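Local coordinates for protein multisubunit Na+/H+ antiporter, E subunit (Anoxybacillus flavithermus, PDB 6Z16) that probably serves as a membrane subunit of a multisubunit complex that exchanges sodium ions for protons across the cell membrane, at residues Phe91-Glu96 and Leu128-Leu133. Sequence-based numbering, arbitrary orientation.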
loop_
_atom_site.group_PDB
_atom_site.type_symbol
_atom_site.label_atom_id
_atom_site.label_comp_id
_atom_site.label_asym_id
_atom_site.label_seq_id
_atom_site.Cartn_x
_atom_site.Cartn_y
_atom_site.Cartn_z
ATOM N N PHE E 91 29.896 18.696 -33.518
ATOM C CA PHE E 91 30.170 19.946 -32.829
ATOM C C PHE E 91 30.100 19.747 -31.323
ATOM O O PHE E 91 29.496 18.795 -30.821
ATOM C CB PHE E 91 29.211 21.056 -33.290
ATOM C CG PHE E 91 27.762 20.808 -32.968
ATOM C CD1 PHE E 91 26.972 20.040 -33.804
ATOM C CD2 PHE E 91 27.174 21.405 -31.868
ATOM C CE1 PHE E 91 25.642 19.830 -33.522
ATOM C CE2 PHE E 91 25.842 21.205 -31.587
ATOM C CZ PHE E 91 25.074 20.418 -32.421
ATOM N N ALA E 92 30.744 20.664 -30.610
ATOM C CA ALA E 92 30.782 20.659 -29.159
ATOM C C ALA E 92 29.704 21.565 -28.593
ATOM O O ALA E 92 29.234 22.499 -29.244
ATOM C CB ALA E 92 32.143 21.124 -28.653
ATOM N N LEU E 93 29.321 21.281 -27.352
ATOM C CA LEU E 93 28.456 22.185 -26.641
ATOM C C LEU E 93 28.888 22.205 -25.182
ATOM O O LEU E 93 29.185 21.142 -24.613
ATOM C CB LEU E 93 26.982 21.786 -26.785
ATOM C CG LEU E 93 26.441 20.462 -26.243
ATOM C CD1 LEU E 93 25.801 20.617 -24.867
ATOM C CD2 LEU E 93 25.487 19.844 -27.224
ATOM N N PRO E 94 28.972 23.381 -24.570
ATOM C CA PRO E 94 29.304 23.448 -23.147
ATOM C C PRO E 94 28.137 22.981 -22.295
ATOM O O PRO E 94 26.981 22.974 -22.719
ATOM C CB PRO E 94 29.601 24.931 -22.919
ATOM C CG PRO E 94 28.807 25.622 -23.964
ATOM C CD PRO E 94 28.821 24.719 -25.164
ATOM N N THR E 95 28.463 22.580 -21.070
ATOM C CA THR E 95 27.492 21.962 -20.183
ATOM C C THR E 95 27.697 22.510 -18.779
ATOM O O THR E 95 28.834 22.685 -18.333
ATOM C CB THR E 95 27.639 20.431 -20.196
ATOM O OG1 THR E 95 27.631 19.967 -21.550
ATOM C CG2 THR E 95 26.485 19.762 -19.468
ATOM N N GLU E 96 26.592 22.807 -18.098
ATOM C CA GLU E 96 26.610 23.209 -16.699
ATOM C C GLU E 96 26.149 22.092 -15.777
ATOM O O GLU E 96 26.145 22.272 -14.556
ATOM C CB GLU E 96 25.727 24.446 -16.490
ATOM C CG GLU E 96 26.225 25.718 -17.175
ATOM C CD GLU E 96 25.771 25.832 -18.619
ATOM O OE1 GLU E 96 25.018 24.951 -19.082
ATOM O OE2 GLU E 96 26.168 26.804 -19.293
ATOM N N LEU E 128 30.043 18.343 -24.279
ATOM C CA LEU E 128 29.384 17.204 -24.898
ATOM C C LEU E 128 29.492 17.372 -26.403
ATOM O O LEU E 128 29.081 18.405 -26.940
ATOM C CB LEU E 128 27.920 17.124 -24.446
ATOM C CG LEU E 128 27.007 15.938 -24.750
ATOM C CD1 LEU E 128 26.015 15.772 -23.624
ATOM C CD2 LEU E 128 26.253 16.143 -26.041
ATOM N N TYR E 129 30.055 16.377 -27.082
ATOM C CA TYR E 129 30.137 16.405 -28.530
ATOM C C TYR E 129 28.918 15.695 -29.100
ATOM O O TYR E 129 28.306 14.857 -28.434
ATOM C CB TYR E 129 31.436 15.752 -28.993
ATOM C CG TYR E 129 32.658 16.489 -28.498
ATOM C CD1 TYR E 129 33.152 17.587 -29.179
ATOM C CD2 TYR E 129 33.296 16.110 -27.325
ATOM C CE1 TYR E 129 34.264 18.266 -28.722
ATOM C CE2 TYR E 129 34.396 16.784 -26.855
ATOM C CZ TYR E 129 34.876 17.864 -27.556
ATOM O OH TYR E 129 35.981 18.543 -27.097
ATOM N N ILE E 130 28.535 16.069 -30.319
ATOM C CA ILE E 130 27.256 15.624 -30.864
ATOM C C ILE E 130 27.294 15.745 -32.382
ATOM O O ILE E 130 27.856 16.696 -32.935
ATOM C CB ILE E 130 26.093 16.418 -30.217
ATOM C CG1 ILE E 130 24.720 16.003 -30.741
ATOM C CG2 ILE E 130 26.340 17.888 -30.298
ATOM C CD1 ILE E 130 23.616 16.469 -29.862
ATOM N N HIS E 131 26.707 14.750 -33.047
ATOM C CA HIS E 131 26.704 14.631 -34.500
ATOM C C HIS E 131 25.359 15.102 -35.048
ATOM O O HIS E 131 24.338 14.427 -34.883
ATOM C CB HIS E 131 26.997 13.189 -34.908
ATOM C CG HIS E 131 26.996 12.961 -36.388
ATOM N ND1 HIS E 131 25.856 12.631 -37.086
ATOM C CD2 HIS E 131 27.993 13.015 -37.301
ATOM C CE1 HIS E 131 26.151 12.493 -38.365
ATOM N NE2 HIS E 131 27.442 12.722 -38.522
ATOM N N ALA E 132 25.372 16.251 -35.715
ATOM C CA ALA E 132 24.192 16.773 -36.381
ATOM C C ALA E 132 24.046 16.179 -37.774
ATOM O O ALA E 132 25.006 16.128 -38.550
ATOM C CB ALA E 132 24.264 18.293 -36.483
ATOM N N LEU E 133 22.821 15.761 -38.095
ATOM C CA LEU E 133 22.530 15.166 -39.394
ATOM C C LEU E 133 22.479 16.215 -40.499
ATOM O O LEU E 133 23.042 16.014 -41.578
ATOM C CB LEU E 133 21.213 14.399 -39.326
ATOM C CG LEU E 133 20.818 13.667 -40.600
ATOM C CD1 LEU E 133 21.884 12.667 -40.944
ATOM C CD2 LEU E 133 19.485 12.970 -40.419
#
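The Phe91 ring lies over Ile130, whose CG2 methyl sits under one face in a CH-pi contact, 3.6 Å from the ring centroid, while Ala132 CB meets the ring edge at CE1, near the ring plane. Phe91 reaches this position because its CG stands between the backbone N and the carbonyl carbon (chi1 64°), which brings the ring over Ile130, the two side chains running side by side. On the opposite face of the sheet, Ala92 CB approaches the Tyr129 ring obliquely, 3.6 Å from its CE1. With an alanine in place of Phe91, the Ile130 methyl is likely to lose its aromatic cover, and a gap would probably open beside Ala132.

The pairing illustrates how an antiparallel ladder sorts side chains by alternation: Phe91, Leu93, Leu128 and Ile130 share one face, Ala92 and Tyr129 the other. Leu93 CD2 continues the apolar row, touching Ile130 CG2 at 3.7 Å and Leu128 CD2 at 4.0 Å. Four backbone hydrogen bonds, all of 2.9 Å between N and O, join Phe91 with Ile130 and Leu93 with Leu128, each pair bonded in both directions. Between them, the non-hydrogen-bonded pair Ala92 and Tyr129 brings its CA atoms to 4.3 Å.

Strand 89-94 borders the three-stranded sheet within this chain, and strand 127-132 lies in the middle, bonded on its far side to strand 116-121. Lys146 of helix 141-156 packs against Phe91, Leu93 and Ile130, whereas Ala92 and Tyr129 meet Asp110 of a neighbouring antiporter subunit.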